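Local coordinates for protein Sf11-rnase (Nicotiana alata, PDB 1IOO) that cleaves RNA as a T2-family ribonuclease of the style, associated with gametophytic self-incompatibility in ornamental tobacco, at residues His32-Asp37 with Asn102-Leu107; Gln74-Gly77 with Gln81-Trp84. All coordinates share one frame; numbering follows the deposited sequence.

Interaction 1: residues His32-Asp37 with Asn102-Leu107; sequences HGLWPD and NTYFGL
Tyr104 reaches out from helix 101-113 and places its phenol beside Leu34 of strand 30-37, with the strand carbonyl meeting the edge of the ring near its plane. CG stands anti to the backbone N, and this chi1 of 169° turns the ring from the helix toward the strand and delivers its hydroxyl to the main chain. Tyr104 OH donates to Leu34 O at 2.7 Å, approaching at a C=O...O angle of 133° and tilted 19° out of the carbonyl plane. The same hydroxyl accepts a bond from a water 2.6 Å from Tyr104 OH, and that water accepts from Leu34 N, 2.9 Å away. One phenol, directly and through one water, therefore serves both backbone polar groups of Leu34 in a buried setting.

Apolar contact flanks this polar group. The side chains of Leu34 and Tyr104 lie alongside, pointing opposite ways, which brings Leu34 CB to 4.1 Å from Tyr104 CE2. Further out, Leu34 meets Leu107 at about a right angle, methyl against methyl, with the two CD2 atoms of Leu34 and Leu107 4.0 Å apart. Leu5 of strand 4-10 covers Leu107 as well, while Ala108 and Leu111 pack on Leu34.

On the strand, a classic beta bulge sets His32 and Gly33 opposite the single residue Val8 of strand 4-10, and the ring of Trp35 stacks on His91. The segment reads His-Gly-Leu-Trp-Pro, the conserved active-site sequence motif of the RNase T2 family; it carries the proton donor His32, and Tyr104 joins it to the helical side, beside the proton acceptor His91.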
loop_
_atom_site.group_PDB
_atom_site.type_symbol
_atom_site.label_atom_id
_atom_site.label_comp_id
_atom_site.label_asym_id
_atom_site.label_seq_id
_atom_site.Cartn_x
_atom_site.Cartn_y
_atom_site.Cartn_z
ATOM N N HIS A 32 1.786 0.686 -2.656
ATOM C CA HIS A 32 1.085 1.822 -3.248
ATOM C C HIS A 32 1.620 3.101 -2.641
ATOM O O HIS A 32 1.758 4.128 -3.311
ATOM C CB HIS A 32 -0.417 1.748 -2.978
ATOM C CG HIS A 32 -1.174 2.916 -3.526
ATOM N ND1 HIS A 32 -1.152 3.253 -4.863
ATOM C CD2 HIS A 32 -1.957 3.838 -2.918
ATOM C CE1 HIS A 32 -1.888 4.335 -5.053
ATOM N NE2 HIS A 32 -2.388 4.709 -3.889
ATOM N N GLY A 33 1.941 3.018 -1.356
ATOM C CA GLY A 33 2.502 4.151 -0.655
ATOM C C GLY A 33 2.830 3.882 0.799
ATOM O O GLY A 33 2.544 2.821 1.359
ATOM N N LEU A 34 3.509 4.860 1.385
ATOM C CA LEU A 34 3.857 4.876 2.794
ATOM C C LEU A 34 3.497 6.245 3.319
ATOM O O LEU A 34 4.223 7.214 3.094
ATOM C CB LEU A 34 5.354 4.585 2.976
ATOM C CG LEU A 34 5.873 4.476 4.414
ATOM C CD1 LEU A 34 5.093 3.412 5.177
ATOM C CD2 LEU A 34 7.360 4.145 4.402
ATOM N N TRP A 35 2.356 6.334 3.993
ATOM C CA TRP A 35 1.813 7.641 4.345
ATOM C C TRP A 35 1.927 8.027 5.814
ATOM O O TRP A 35 1.324 7.402 6.690
ATOM C CB TRP A 35 0.328 7.707 3.950
ATOM C CG TRP A 35 0.041 7.326 2.528
ATOM C CD1 TRP A 35 0.910 7.358 1.477
ATOM C CD2 TRP A 35 -1.213 6.887 1.996
ATOM N NE1 TRP A 35 0.274 6.968 0.321
ATOM C CE2 TRP A 35 -1.030 6.671 0.613
ATOM C CE3 TRP A 35 -2.476 6.653 2.554
ATOM C CZ2 TRP A 35 -2.064 6.231 -0.222
ATOM C CZ3 TRP A 35 -3.506 6.216 1.721
ATOM C CH2 TRP A 35 -3.289 6.011 0.351
ATOM N N PRO A 36 2.717 9.073 6.105
ATOM C CA PRO A 36 2.804 9.505 7.498
ATOM C C PRO A 36 1.446 10.170 7.699
ATOM O O PRO A 36 0.959 10.846 6.789
ATOM C CB PRO A 36 3.922 10.547 7.471
ATOM C CG PRO A 36 4.769 10.125 6.321
ATOM C CD PRO A 36 3.750 9.725 5.282
ATOM N N ASP A 37 0.807 9.987 8.847
ATOM C CA ASP A 37 -0.513 10.578 8.978
ATOM C C ASP A 37 -0.911 10.832 10.413
ATOM O O ASP A 37 -0.187 10.524 11.363
ATOM C CB ASP A 37 -1.559 9.650 8.342
ATOM C CG ASP A 37 -2.583 10.397 7.503
ATOM O OD1 ASP A 37 -2.917 11.549 7.845
ATOM O OD2 ASP A 37 -3.067 9.819 6.504
ATOM N N ASN A 102 16.263 8.351 0.519
ATOM C CA ASN A 102 16.775 6.987 0.496
ATOM C C ASN A 102 16.204 6.122 1.623
ATOM O O ASN A 102 15.829 4.973 1.388
ATOM C CB ASN A 102 18.303 6.992 0.568
ATOM C CG ASN A 102 18.943 7.456 -0.724
ATOM O OD1 ASN A 102 20.146 7.713 -0.779
ATOM N ND2 ASN A 102 18.144 7.548 -1.781
ATOM N N THR A 103 16.145 6.653 2.841
ATOM C CA THR A 103 15.651 5.848 3.956
ATOM C C THR A 103 14.129 5.749 3.955
ATOM O O THR A 103 13.571 4.808 4.513
ATOM C CB THR A 103 16.178 6.355 5.301
ATOM O OG1 THR A 103 15.795 7.713 5.496
ATOM C CG2 THR A 103 17.697 6.258 5.322
ATOM N N TYR A 104 13.456 6.708 3.326
ATOM C CA TYR A 104 12.007 6.637 3.206
ATOM C C TYR A 104 11.614 5.481 2.285
ATOM O O TYR A 104 10.798 4.628 2.645
ATOM C CB TYR A 104 11.450 7.959 2.670
ATOM C CG TYR A 104 9.990 7.901 2.269
ATOM C CD1 TYR A 104 9.625 7.808 0.929
ATOM C CD2 TYR A 104 8.978 7.963 3.227
ATOM C CE1 TYR A 104 8.287 7.785 0.543
ATOM C CE2 TYR A 104 7.625 7.938 2.854
ATOM C CZ TYR A 104 7.291 7.850 1.505
ATOM O OH TYR A 104 5.971 7.817 1.104
ATOM N N PHE A 105 12.218 5.433 1.102
ATOM C CA PHE A 105 11.937 4.335 0.191
ATOM C C PHE A 105 12.504 3.022 0.731
ATOM O O PHE A 105 11.898 1.966 0.564
ATOM C CB PHE A 105 12.465 4.637 -1.213
ATOM C CG PHE A 105 11.584 5.572 -1.987
ATOM C CD1 PHE A 105 11.764 6.953 -1.917
ATOM C CD2 PHE A 105 10.527 5.072 -2.737
ATOM C CE1 PHE A 105 10.905 7.822 -2.579
ATOM C CE2 PHE A 105 9.654 5.930 -3.407
ATOM C CZ PHE A 105 9.843 7.310 -3.327
ATOM N N GLY A 106 13.649 3.100 1.404
ATOM C CA GLY A 106 14.241 1.902 1.980
ATOM C C GLY A 106 13.326 1.321 3.043
ATOM O O GLY A 106 13.191 0.100 3.167
ATOM N N LEU A 107 12.703 2.198 3.825
ATOM C CA LEU A 107 11.773 1.756 4.862
ATOM C C LEU A 107 10.564 1.072 4.239
ATOM O O LEU A 107 10.129 0.019 4.704
ATOM C CB LEU A 107 11.299 2.932 5.717
ATOM C CG LEU A 107 10.250 2.564 6.780
ATOM C CD1 LEU A 107 10.834 1.531 7.737
ATOM C CD2 LEU A 107 9.813 3.802 7.544
HETATM O O HOH W 1 3.846 7.175 -0.336
#

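Interaction 2: residues Gln74-Gly77 with Gln81-Trp84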
loop_
_atom_site.group_PDB
_atom_site.type_symbol
_atom_site.label_atom_id
_atom_site.label_comp_id
_atom_site.label_asym_id
_atom_site.label_seq_id
_atom_site.Cartn_x
_atom_site.Cartn_y
_atom_site.Cartn_z
ATOM N N GLN A 74 7.254 0.303 -18.464
ATOM C CA GLN A 74 8.451 0.021 -17.684
ATOM C C GLN A 74 9.571 1.033 -17.945
ATOM O O GLN A 74 10.199 1.517 -17.004
ATOM C CB GLN A 74 8.959 -1.395 -17.972
ATOM C CG GLN A 74 10.197 -1.749 -17.174
ATOM C CD GLN A 74 10.496 -3.231 -17.197
ATOM O OE1 GLN A 74 10.054 -3.951 -18.090
ATOM N NE2 GLN A 74 11.261 -3.694 -16.215
ATOM N N ASP A 75 9.829 1.357 -19.211
ATOM C CA ASP A 75 10.906 2.295 -19.530
ATOM C C ASP A 75 10.652 3.665 -18.911
ATOM O O ASP A 75 11.516 4.209 -18.220
ATOM C CB ASP A 75 11.099 2.414 -21.046
ATOM C CG ASP A 75 12.283 3.297 -21.415
ATOM O OD1 ASP A 75 13.296 3.285 -20.682
ATOM O OD2 ASP A 75 12.208 3.995 -22.445
ATOM N N TYR A 76 9.466 4.218 -19.143
ATOM C CA TYR A 76 9.131 5.521 -18.573
ATOM C C TYR A 76 9.161 5.470 -17.045
ATOM O O TYR A 76 9.659 6.386 -16.386
ATOM C CB TYR A 76 7.743 5.973 -19.040
ATOM C CG TYR A 76 7.464 7.414 -18.692
ATOM C CD1 TYR A 76 7.954 8.442 -19.495
ATOM C CD2 TYR A 76 6.774 7.754 -17.527
ATOM C CE1 TYR A 76 7.773 9.774 -19.151
ATOM C CE2 TYR A 76 6.588 9.088 -17.170
ATOM C CZ TYR A 76 7.093 10.091 -17.988
ATOM O OH TYR A 76 6.934 11.412 -17.627
ATOM N N GLY A 77 8.621 4.395 -16.484
ATOM C CA GLY A 77 8.614 4.252 -15.044
ATOM C C GLY A 77 10.011 4.263 -14.446
ATOM O O GLY A 77 10.264 4.958 -13.463
ATOM N N GLN A 81 10.316 7.885 -13.291
ATOM C CA GLN A 81 9.830 7.569 -11.936
ATOM C C GLN A 81 8.708 8.525 -11.478
ATOM O O GLN A 81 8.743 9.070 -10.372
ATOM C CB GLN A 81 11.044 7.646 -10.995
ATOM C CG GLN A 81 12.185 6.744 -11.501
ATOM C CD GLN A 81 13.492 6.858 -10.747
ATOM O OE1 GLN A 81 13.551 7.346 -9.620
ATOM N NE2 GLN A 81 14.560 6.384 -11.378
ATOM N N PRO A 82 7.651 8.659 -12.284
ATOM C CA PRO A 82 6.539 9.557 -11.961
ATOM C C PRO A 82 5.782 9.281 -10.664
ATOM O O PRO A 82 5.462 10.211 -9.922
ATOM C CB PRO A 82 5.648 9.451 -13.195
ATOM C CG PRO A 82 5.864 8.043 -13.640
ATOM C CD PRO A 82 7.354 7.860 -13.488
ATOM N N SER A 83 5.481 8.018 -10.388
ATOM C CA SER A 83 4.710 7.693 -9.197
ATOM C C SER A 83 5.545 7.779 -7.936
ATOM O O SER A 83 5.062 8.250 -6.908
ATOM C CB SER A 83 4.057 6.322 -9.331
ATOM O OG SER A 83 3.153 6.347 -10.418
ATOM N N TRP A 84 6.790 7.316 -7.997
ATOM C CA TRP A 84 7.657 7.409 -6.836
ATOM C C TRP A 84 7.880 8.866 -6.463
ATOM O O TRP A 84 7.846 9.226 -5.286
ATOM C CB TRP A 84 8.999 6.715 -7.092
ATOM C CG TRP A 84 8.837 5.263 -7.409
ATOM C CD1 TRP A 84 7.824 4.436 -6.983
ATOM C CD2 TRP A 84 9.676 4.463 -8.257
ATOM N NE1 TRP A 84 7.980 3.184 -7.528
ATOM C CE2 TRP A 84 9.104 3.171 -8.309
ATOM C CE3 TRP A 84 10.853 4.713 -8.980
ATOM C CZ2 TRP A 84 9.664 2.130 -9.059
ATOM C CZ3 TRP A 84 11.412 3.672 -9.731
ATOM C CH2 TRP A 84 10.813 2.399 -9.761
#
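Polar contact between 74-77 and 81-84 centres on Gly77 O, which receives Gln81 N at 2.9 Å. The N-H...O angle of 125° makes this bond weak, and Gln81 CA lies 3.1 Å from the same Gly77 O in a CA-H...O contact. Gln81 CG also touches Gly77 O, at 3.3 Å, while the extended chain beyond leads away to Tyr52 OH, which bonds OE1, and to the carbonyls of Phe55 and Arg78, which take NE2.

In backbone geometry, Gln81 adopts positive phi (42°), ending helix 74-80 and at the same time standing as N-cap of helix 82-92.

The apolar part is Tyr76 on Pro82. Tyr76 CE2 comes 3.8 Å from Pro82 CG, the proline carbon lying at the ring edge near its plane. Trp84 CZ3 lies 4.1 Å from Gly77 O, approached obliquely, and the indole nitrogen is bonded to Trp67 O.

Pro82 has no N-H to give and the Gln81 bond is bent, but that bond is not the sole one to Gly77 O: Gln69 bonds both sides of the junction, its OE1 accepting from Ser83 N and Trp84 N and its NE2 donating to Gly77 O.

Overall arrangement
The 74-84 region lies in the chain between the two segments of interaction 1, and the centres of the two contacts are about 17 Å apart. They nevertheless meet: Phe105 CZ, one residue on from the tyrosine of interaction 1, packs 3.4 Å from Trp84 O. Interaction 1 holds His32, and helix 82-92, which starts at interaction 2, brings His91 and Gln87, the latter assigned from relatives, to the same site. The Tyr104 side chain is about 4 Å from that of His91. At the other end the side chain of Trp84 is about 3 Å from that of Gln69, inferred by similarity to bind the RNA 3'-phosphate, and about 6 Å from that of Gln87.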